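Local coordinates for globin domain-containing protein (Pseudomonas aeruginosa, PDB 1TU9), which binds heme in a globin fold and may bind or carry oxygen, its physiological role being unknown, at residues Asp25-Phe30 against Ala48-Leu53; Trp94-Leu99 against Ala116-Met121. One frame throughout, in Å; residues are numbered along the deposited sequence.

Contact 1 of 2, residues Asp25-Phe30 against Ala48-Leu53; sequences DFYRHF and AQKHLL. With PPI (propanoic acid), chain C; HEM (protoporphyrin IX containing Fe), chain B; EDO (1,2-ethanediol), chain E.
Tyr27 and Lys50 lie nearest each other along the backbones, their CA atoms 8.1 Å apart where helices 25-30 and 48-53 cross. The short axes meet at 102°, almost perpendicular, as the B and E helices do in globins; at these segments they are 11.3 Å apart, and aromatic side chains bridge the gap. The phenol of Tyr27 reaches across toward Leu53. Lys50 runs past it in the opposite direction, resting CG against CD1 of the ring and carrying NZ on to a salt bridge with Asp24; a lysine suits this margin, apolar along its stem and charged at its tip. Leu53, with CG anti to the backbone N (chi1 -177°), sets CD2 3.3 Å from CD2 of Phe26, and the same methyl touches Tyr27. Phe26 presents the CD2 corner of its ring over the centre of one face of the phenol.

Propanoic acid lies beyond, between these side chains and the heme. Its O1 binds the heme iron, and Gln49, bent at chi2 (69°), directs NE2 to O2 at 2.6 Å in a nearly straight bond. Tyr27 OH also points at O2, but the modelled OH to O2 distance of 2.3 Å leaves this bond doubtful in detail. Phe26, Phe30 and Leu53 enclose the methyl C3. The distal pocket thus sets two polar groups, Gln49 and Tyr27, in an apolar lining, which might favour a ligand with a second polar atom beyond the one on iron, as bound oxygen has.

Contact 2 of 2, residues Trp94-Leu99 against Ala116-Met121; sequences WLDALL and AWRDVM. With HEM (protoporphyrin IX containing Fe), chain B; PPI (propanoic acid), chain C.
Asp96 and Arg118 make the direct hydrogen bond and salt bridge between helices 94-99 and 116-121, which run roughly antiparallel (144°) with short axes 10.7 Å apart. Arg118 NH2 donates to Asp96 OD1 at 2.9 Å, in the guanidinium plane and on the anti side of the carboxylate. A water links the same OD1 to Arg118 NH1, so one carboxylate oxygen is held both directly and through solvent. Arginine suits this margin because its stem, extended from CG to NE, spans the gap, while its guanidinium lies against hydrocarbon: Leu99 CD2 lies over the rim of one face, and Leu95 CD2 comes within 3.4 Å of NH1.

Deeper in, the contacts are apolar. Leu95 sends CD1 to Met121 CB, and Leu98 CD2 touches both Met121 CG and the indole of Trp117, meeting its CE3 at 3.8 Å. The methyls of Leu99 rest on CB of Trp117, whose NE1 bonds to Ser12 of helix 5-17.

The aromatic contacts lead to the heme. Trp94 has CG anti to the backbone N (chi1 -176°), which swings the indole along the helix surface to the porphyrin; vinyl carbon CAB lies 3.3 Å over one face. Met121 SD approaches the far edge in the ring plane, 3.9 Å from CH2, a Met-aromatic contact suited to the flexible, polarisable thioether. At the other end, NE1 and CD1 border the methyl end of propanoic acid. Ionic pairing is therefore kept to the solvent-facing margin, while the interior of this G-H helix pair is largely apolar up to the heme.

Overall arrangement
The centres of the two contacts lie 14 Å apart, yet they meet directly: Phe26 CE1 packs 3.4 Å from Trp94 O, and Phe30 CE1 lies 3.5 Å from Trp94 CA. Both phenylalanines of helix 25-30 also set their rings edge-to-face with the Trp94 indole, and Ala97 leaves helix 94-99 slim enough for helix 25-30 to settle on it. Contact 1 supplies polar and apolar walls of the distal pocket; contact 2 adds Trp94, whose far edge meets Met121 of helix 116-121. The Gln49 and Trp94 side chains lie about 6 Å and 7 Å from that of His79, the axial heme ligand.

Contact 1 of 2, residues Asp25-Phe30 against Ala48-Leu53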
loop_
_atom_site.group_PDB
_atom_site.type_symbol
_atom_site.label_atom_id
_atom_site.label_comp_id
_atom_site.label_asym_id
_atom_site.label_seq_id
_atom_site.Cartn_x
_atom_site.Cartn_y
_atom_site.Cartn_z
ATOM N N ASP A 25 4.099 4.691 -11.358
ATOM C CA ASP A 25 2.711 5.076 -11.539
ATOM C C ASP A 25 1.974 5.159 -10.199
ATOM O O ASP A 25 1.206 6.089 -9.984
ATOM C CB ASP A 25 1.985 4.125 -12.494
ATOM C CG ASP A 25 2.392 4.309 -13.920
ATOM O OD1 ASP A 25 2.999 5.349 -14.250
ATOM O OD2 ASP A 25 2.087 3.468 -14.778
ATOM N N PHE A 26 2.220 4.214 -9.301
ATOM C CA PHE A 26 1.628 4.284 -7.974
ATOM C C PHE A 26 1.906 5.654 -7.345
ATOM O O PHE A 26 0.982 6.341 -6.907
ATOM C CB PHE A 26 2.157 3.205 -7.031
ATOM C CG PHE A 26 1.710 3.448 -5.629
ATOM C CD1 PHE A 26 0.404 3.188 -5.259
ATOM C CD2 PHE A 26 2.533 4.098 -4.730
ATOM C CE1 PHE A 26 -0.048 3.506 -3.984
ATOM C CE2 PHE A 26 2.094 4.415 -3.467
ATOM C CZ PHE A 26 0.798 4.118 -3.092
ATOM N N TYR A 27 3.176 6.050 -7.270
ATOM C CA TYR A 27 3.497 7.314 -6.603
ATOM C C TYR A 27 2.982 8.517 -7.365
ATOM O O TYR A 27 2.561 9.483 -6.748
ATOM C CB TYR A 27 4.998 7.452 -6.249
ATOM C CG TYR A 27 5.306 6.716 -4.968
ATOM C CD1 TYR A 27 5.963 5.491 -4.988
ATOM C CD2 TYR A 27 4.871 7.202 -3.740
ATOM C CE1 TYR A 27 6.197 4.787 -3.825
ATOM C CE2 TYR A 27 5.106 6.495 -2.569
ATOM C CZ TYR A 27 5.772 5.285 -2.624
ATOM O OH TYR A 27 5.997 4.554 -1.484
ATOM N N ARG A 28 2.961 8.460 -8.694
ATOM C CA ARG A 28 2.387 9.558 -9.447
ATOM C C ARG A 28 0.917 9.741 -9.043
ATOM O O ARG A 28 0.459 10.847 -8.791
ATOM C CB ARG A 28 2.523 9.335 -10.955
ATOM C CG ARG A 28 1.886 10.419 -11.790
ATOM C CD ARG A 28 2.249 10.348 -13.254
ATOM N NE ARG A 28 2.069 9.018 -13.836
ATOM C CZ ARG A 28 0.930 8.550 -14.329
ATOM N NH1 ARG A 28 -0.181 9.265 -14.272
ATOM N NH2 ARG A 28 0.897 7.354 -14.884
ATOM N N HIS A 29 0.176 8.638 -8.981
ATOM C CA HIS A 29 -1.236 8.734 -8.625
ATOM C C HIS A 29 -1.422 9.183 -7.166
ATOM O O HIS A 29 -2.292 9.987 -6.857
ATOM C CB HIS A 29 -1.941 7.397 -8.792
ATOM C CG HIS A 29 -1.867 6.832 -10.171
ATOM N ND1 HIS A 29 -2.030 7.587 -11.309
ATOM C CD2 HIS A 29 -1.706 5.557 -10.588
ATOM C CE1 HIS A 29 -1.953 6.799 -12.371
ATOM N NE2 HIS A 29 -1.745 5.565 -11.960
ATOM N N PHE A 30 -0.611 8.625 -6.280
ATOM C CA PHE A 30 -0.720 8.902 -4.853
ATOM C C PHE A 30 -0.400 10.378 -4.565
ATOM O O PHE A 30 -1.164 11.070 -3.890
ATOM C CB PHE A 30 0.223 7.952 -4.111
ATOM C CG PHE A 30 0.097 7.969 -2.596
ATOM C CD1 PHE A 30 -1.116 8.146 -1.948
ATOM C CD2 PHE A 30 1.211 7.720 -1.828
ATOM C CE1 PHE A 30 -1.192 8.118 -0.542
ATOM C CE2 PHE A 30 1.134 7.677 -0.440
ATOM C CZ PHE A 30 -0.074 7.866 0.188
ATOM N N ALA A 48 14.376 5.259 -3.616
ATOM C CA ALA A 48 14.486 4.398 -2.454
ATOM C C ALA A 48 13.107 4.036 -1.915
ATOM O O ALA A 48 12.875 2.909 -1.505
ATOM C CB ALA A 48 15.322 5.072 -1.384
ATOM N N GLN A 49 12.189 4.994 -1.923
ATOM C CA GLN A 49 10.863 4.762 -1.366
ATOM C C GLN A 49 10.112 3.673 -2.125
ATOM O O GLN A 49 9.371 2.907 -1.523
ATOM C CB GLN A 49 10.044 6.045 -1.371
ATOM C CG GLN A 49 8.801 5.966 -0.508
ATOM C CD GLN A 49 9.119 5.906 0.977
ATOM O OE1 GLN A 49 10.259 6.141 1.389
ATOM N NE2 GLN A 49 8.107 5.600 1.783
ATOM N N LYS A 50 10.293 3.596 -3.440
ATOM C CA LYS A 50 9.647 2.549 -4.231
ATOM C C LYS A 50 10.100 1.152 -3.796
ATOM O O LYS A 50 9.298 0.218 -3.754
ATOM C CB LYS A 50 9.882 2.814 -5.716
ATOM C CG LYS A 50 9.097 4.055 -6.186
ATOM C CD LYS A 50 9.554 4.653 -7.490
ATOM C CE LYS A 50 8.860 5.986 -7.749
ATOM N NZ LYS A 50 9.335 6.712 -8.963
ATOM N N HIS A 51 11.366 1.006 -3.442
ATOM C CA HIS A 51 11.846 -0.260 -2.916
ATOM C C HIS A 51 11.218 -0.571 -1.564
ATOM O O HIS A 51 10.794 -1.698 -1.302
ATOM C CB HIS A 51 13.366 -0.256 -2.836
ATOM C CG HIS A 51 14.029 -0.225 -4.177
ATOM N ND1 HIS A 51 14.168 -1.346 -4.961
ATOM C CD2 HIS A 51 14.561 0.798 -4.883
ATOM C CE1 HIS A 51 14.780 -1.021 -6.086
ATOM N NE2 HIS A 51 15.031 0.275 -6.065
ATOM N N LEU A 52 11.108 0.444 -0.716
ATOM C CA LEU A 52 10.477 0.258 0.574
ATOM C C LEU A 52 9.020 -0.135 0.419
ATOM O O LEU A 52 8.539 -1.021 1.123
ATOM C CB LEU A 52 10.607 1.519 1.424
ATOM C CG LEU A 52 12.035 1.847 1.870
ATOM C CD1 LEU A 52 12.082 3.209 2.581
ATOM C CD2 LEU A 52 12.582 0.764 2.775
ATOM N N LEU A 53 8.308 0.503 -0.494
ATOM C CA LEU A 53 6.904 0.168 -0.697
ATOM C C LEU A 53 6.720 -1.245 -1.219
ATOM O O LEU A 53 5.793 -1.937 -0.818
ATOM C CB LEU A 53 6.261 1.152 -1.663
ATOM C CG LEU A 53 4.762 0.924 -1.896
ATOM C CD1 LEU A 53 3.988 1.141 -0.613
ATOM C CD2 LEU A 53 4.265 1.839 -2.994
HETATM C C1 PPI C . 4.890 5.139 1.673
HETATM C C2 PPI C . 3.472 4.833 1.370
HETATM C C3 PPI C . 3.330 4.900 -0.092
HETATM O O1 PPI C . 5.305 5.196 2.787
HETATM O O2 PPI C . 5.742 5.394 0.666
HETATM C CHA HEM B . 7.720 5.536 5.153
HETATM C CHB HEM B . 4.961 1.599 4.015
HETATM C CHC HEM B . 1.112 4.376 4.063
HETATM C CHD HEM B . 3.849 8.343 4.254
HETATM C C1A HEM B . 7.276 4.230 4.923
HETATM C C2A HEM B . 8.084 3.020 5.005
HETATM C C3A HEM B . 7.347 1.955 4.687
HETATM C C4A HEM B . 6.011 2.408 4.382
HETATM C CMA HEM B . 7.833 0.488 4.657
HETATM C CAA HEM B . 9.561 2.989 5.414
HETATM C CBA HEM B . 9.677 2.364 6.811
HETATM C CGA HEM B . 8.658 2.897 7.798
HETATM O O1A HEM B . 8.742 4.091 8.169
HETATM O O2A HEM B . 7.755 2.134 8.241
HETATM C C1B HEM B . 3.653 1.974 3.949
HETATM C C2B HEM B . 2.479 1.149 3.704
HETATM C C3B HEM B . 1.400 1.926 3.727
HETATM C C4B HEM B . 1.897 3.280 3.977
HETATM C CMB HEM B . 2.505 -0.376 3.439
HETATM C CAB HEM B . -0.079 1.514 3.493
HETATM C CBB HEM B . -0.605 0.394 3.998
HETATM C C1C HEM B . 1.547 5.678 4.040
HETATM C C2C HEM B . 0.678 6.783 3.794
HETATM C C3C HEM B . 1.416 7.887 3.811
HETATM C C4C HEM B . 2.777 7.504 4.095
HETATM C CMC HEM B . -0.828 6.645 3.554
HETATM C CAC HEM B . 0.860 9.300 3.604
HETATM C CBC HEM B . 1.564 10.263 3.029
HETATM C C1D HEM B . 5.131 7.981 4.541
HETATM C C2D HEM B . 6.194 8.920 4.707
HETATM C C3D HEM B . 7.420 8.087 4.982
HETATM C C4D HEM B . 6.983 6.701 4.948
HETATM C CMD HEM B . 6.100 10.446 4.616
HETATM C CAD HEM B . 8.819 8.680 5.188
HETATM C CBD HEM B . 9.378 9.111 3.820
HETATM C CGD HEM B . 10.719 9.806 3.968
HETATM O O1D HEM B . 10.746 10.947 4.497
HETATM O O2D HEM B . 11.770 9.229 3.572
HETATM N NA HEM B . 6.026 3.793 4.538
HETATM N NB HEM B . 3.262 3.279 4.126
HETATM N NC HEM B . 2.835 6.131 4.220
HETATM N ND HEM B . 5.619 6.700 4.691
HETATM FE FE HEM B . 4.537 4.989 4.474
HETATM C C1 EDO E . 6.593 9.572 -8.932
HETATM O O1 EDO E . 6.717 8.238 -9.379
HETATM C C2 EDO E . 7.546 9.801 -7.782
HETATM O O2 EDO E . 8.873 9.594 -8.216
#

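Contact 2 of 2, residues Trp94-Leu99 against Ala116-Met121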
loop_
_atom_site.group_PDB
_atom_site.type_symbol
_atom_site.label_atom_id
_atom_site.label_comp_id
_atom_site.label_asym_id
_atom_site.label_seq_id
_atom_site.Cartn_x
_atom_site.Cartn_y
_atom_site.Cartn_z
ATOM N N TRP A 94 -4.110 6.168 -0.559
ATOM C CA TRP A 94 -3.080 5.176 -0.848
ATOM C C TRP A 94 -3.693 3.983 -1.576
ATOM O O TRP A 94 -3.198 3.536 -2.612
ATOM C CB TRP A 94 -2.436 4.749 0.476
ATOM C CG TRP A 94 -1.288 3.787 0.368
ATOM C CD1 TRP A 94 0.040 4.094 0.342
ATOM C CD2 TRP A 94 -1.352 2.352 0.316
ATOM N NE1 TRP A 94 0.796 2.951 0.245
ATOM C CE2 TRP A 94 -0.037 1.866 0.219
ATOM C CE3 TRP A 94 -2.395 1.424 0.315
ATOM C CZ2 TRP A 94 0.261 0.507 0.139
ATOM C CZ3 TRP A 94 -2.093 0.072 0.242
ATOM C CH2 TRP A 94 -0.782 -0.372 0.159
ATOM N N LEU A 95 -4.806 3.490 -1.058
ATOM C CA LEU A 95 -5.430 2.314 -1.639
ATOM C C LEU A 95 -5.999 2.626 -3.016
ATOM O O LEU A 95 -5.871 1.821 -3.942
ATOM C CB LEU A 95 -6.497 1.741 -0.696
ATOM C CG LEU A 95 -7.101 0.401 -1.128
ATOM C CD1 LEU A 95 -6.026 -0.665 -1.315
ATOM C CD2 LEU A 95 -8.096 -0.025 -0.058
ATOM N N ASP A 96 -6.607 3.789 -3.184
ATOM C CA ASP A 96 -7.105 4.173 -4.500
ATOM C C ASP A 96 -5.965 4.231 -5.530
ATOM O O ASP A 96 -6.124 3.793 -6.662
ATOM C CB ASP A 96 -7.785 5.542 -4.482
ATOM C CG ASP A 96 -9.092 5.566 -3.741
ATOM O OD1 ASP A 96 -9.696 4.512 -3.500
ATOM O OD2 ASP A 96 -9.585 6.657 -3.394
ATOM N N ALA A 97 -4.819 4.779 -5.141
ATOM C CA ALA A 97 -3.686 4.910 -6.046
ATOM C C ALA A 97 -3.139 3.529 -6.409
ATOM O O ALA A 97 -2.777 3.271 -7.571
ATOM C CB ALA A 97 -2.608 5.773 -5.411
ATOM N N LEU A 98 -3.107 2.635 -5.436
ATOM C CA LEU A 98 -2.683 1.264 -5.664
ATOM C C LEU A 98 -3.596 0.557 -6.649
ATOM O O LEU A 98 -3.124 -0.084 -7.594
ATOM C CB LEU A 98 -2.606 0.497 -4.344
ATOM C CG LEU A 98 -2.168 -0.970 -4.454
ATOM C CD1 LEU A 98 -0.802 -1.128 -5.090
ATOM C CD2 LEU A 98 -2.180 -1.611 -3.071
ATOM N N LEU A 99 -4.895 0.676 -6.453
ATOM C CA LEU A 99 -5.837 0.036 -7.350
ATOM C C LEU A 99 -5.724 0.557 -8.779
ATOM O O LEU A 99 -5.856 -0.215 -9.734
ATOM C CB LEU A 99 -7.260 0.164 -6.809
ATOM C CG LEU A 99 -7.665 -0.963 -5.854
ATOM C CD1 LEU A 99 -7.855 -2.237 -6.655
ATOM C CD2 LEU A 99 -6.684 -1.239 -4.711
ATOM N N ALA A 116 -10.153 -8.344 -4.218
ATOM C CA ALA A 116 -9.171 -9.058 -3.419
ATOM C C ALA A 116 -8.102 -8.100 -2.887
ATOM O O ALA A 116 -7.725 -8.174 -1.728
ATOM C CB ALA A 116 -8.545 -10.193 -4.219
ATOM N N TRP A 117 -7.633 -7.184 -3.727
ATOM C CA TRP A 117 -6.679 -6.179 -3.264
ATOM C C TRP A 117 -7.273 -5.339 -2.139
ATOM O O TRP A 117 -6.619 -5.096 -1.132
ATOM C CB TRP A 117 -6.243 -5.263 -4.410
ATOM C CG TRP A 117 -5.100 -5.779 -5.225
ATOM C CD1 TRP A 117 -5.150 -6.362 -6.454
ATOM C CD2 TRP A 117 -3.722 -5.744 -4.856
ATOM N NE1 TRP A 117 -3.881 -6.682 -6.873
ATOM C CE2 TRP A 117 -2.985 -6.309 -5.907
ATOM C CE3 TRP A 117 -3.029 -5.270 -3.738
ATOM C CZ2 TRP A 117 -1.600 -6.401 -5.881
ATOM C CZ3 TRP A 117 -1.661 -5.380 -3.700
ATOM C CH2 TRP A 117 -0.956 -5.935 -4.774
ATOM N N ARG A 118 -8.498 -4.875 -2.308
ATOM C CA ARG A 118 -9.119 -4.035 -1.284
ATOM C C ARG A 118 -9.280 -4.777 0.033
ATOM O O ARG A 118 -9.031 -4.225 1.102
ATOM C CB ARG A 118 -10.433 -3.438 -1.804
ATOM C CG ARG A 118 -10.156 -2.332 -2.821
ATOM C CD ARG A 118 -11.344 -1.476 -3.226
ATOM N NE ARG A 118 -10.927 -0.349 -4.059
ATOM C CZ ARG A 118 -10.490 0.827 -3.594
ATOM N NH1 ARG A 118 -10.433 1.079 -2.289
ATOM N NH2 ARG A 118 -10.110 1.761 -4.451
ATOM N N ASP A 119 -9.659 -6.044 -0.044
ATOM C CA ASP A 119 -9.865 -6.881 1.138
ATOM C C ASP A 119 -8.535 -7.170 1.832
ATOM O O ASP A 119 -8.378 -6.934 3.038
ATOM C CB ASP A 119 -10.574 -8.155 0.662
ATOM C CG ASP A 119 -10.926 -9.119 1.751
ATOM O OD1 ASP A 119 -10.494 -8.996 2.928
ATOM O OD2 ASP A 119 -11.623 -10.102 1.448
ATOM N N VAL A 120 -7.562 -7.649 1.063
ATOM C CA VAL A 120 -6.279 -8.047 1.612
ATOM C C VAL A 120 -5.509 -6.839 2.158
ATOM O O VAL A 120 -4.968 -6.888 3.256
ATOM C CB VAL A 120 -5.446 -8.849 0.584
ATOM C CG1 VAL A 120 -4.008 -9.045 1.047
ATOM C CG2 VAL A 120 -6.128 -10.190 0.310
ATOM N N MET A 121 -5.441 -5.753 1.403
ATOM C CA MET A 121 -4.769 -4.557 1.917
ATOM C C MET A 121 -5.532 -3.942 3.084
ATOM O O MET A 121 -4.910 -3.456 4.027
ATOM C CB MET A 121 -4.586 -3.501 0.830
ATOM C CG MET A 121 -3.714 -3.938 -0.332
ATOM S SD MET A 121 -1.952 -4.095 0.083
ATOM C CE MET A 121 -1.815 -5.835 0.295
HETATM C CHA HEM B . 7.720 5.536 5.153
HETATM C CHB HEM B . 4.961 1.599 4.015
HETATM C CHC HEM B . 1.112 4.376 4.063
HETATM C CHD HEM B . 3.849 8.343 4.254
HETATM C C1A HEM B . 7.276 4.230 4.923
HETATM C C2A HEM B . 8.084 3.020 5.005
HETATM C C3A HEM B . 7.347 1.955 4.687
HETATM C C4A HEM B . 6.011 2.408 4.382
HETATM C CMA HEM B . 7.833 0.488 4.657
HETATM C CAA HEM B . 9.561 2.989 5.414
HETATM C CBA HEM B . 9.677 2.364 6.811
HETATM C CGA HEM B . 8.658 2.897 7.798
HETATM O O1A HEM B . 8.742 4.091 8.169
HETATM O O2A HEM B . 7.755 2.134 8.241
HETATM C C1B HEM B . 3.653 1.974 3.949
HETATM C C2B HEM B . 2.479 1.149 3.704
HETATM C C3B HEM B . 1.400 1.926 3.727
HETATM C C4B HEM B . 1.897 3.280 3.977
HETATM C CMB HEM B . 2.505 -0.376 3.439
HETATM C CAB HEM B . -0.079 1.514 3.493
HETATM C CBB HEM B . -0.605 0.394 3.998
HETATM C C1C HEM B . 1.547 5.678 4.040
HETATM C C2C HEM B . 0.678 6.783 3.794
HETATM C C3C HEM B . 1.416 7.887 3.811
HETATM C C4C HEM B . 2.777 7.504 4.095
HETATM C CMC HEM B . -0.828 6.645 3.554
HETATM C CAC HEM B . 0.860 9.300 3.604
HETATM C CBC HEM B . 1.564 10.263 3.029
HETATM C C1D HEM B . 5.131 7.981 4.541
HETATM C C2D HEM B . 6.194 8.920 4.707
HETATM C C3D HEM B . 7.420 8.087 4.982
HETATM C C4D HEM B . 6.983 6.701 4.948
HETATM C CMD HEM B . 6.100 10.446 4.616
HETATM C CAD HEM B . 8.819 8.680 5.188
HETATM C CBD HEM B . 9.378 9.111 3.820
HETATM C CGD HEM B . 10.719 9.806 3.968
HETATM O O1D HEM B . 10.746 10.947 4.497
HETATM O O2D HEM B . 11.770 9.229 3.572
HETATM N NA HEM B . 6.026 3.793 4.538
HETATM N NB HEM B . 3.262 3.279 4.126
HETATM N NC HEM B . 2.835 6.131 4.220
HETATM N ND HEM B . 5.619 6.700 4.691
HETATM FE FE HEM B . 4.537 4.989 4.474
HETATM C C1 PPI C . 4.890 5.139 1.673
HETATM C C2 PPI C . 3.472 4.833 1.370
HETATM C C3 PPI C . 3.330 4.900 -0.092
HETATM O O1 PPI C . 5.305 5.196 2.787
HETATM O O2 PPI C . 5.742 5.394 0.666
HETATM O O HOH W 1 -9.747 3.451 -0.542
#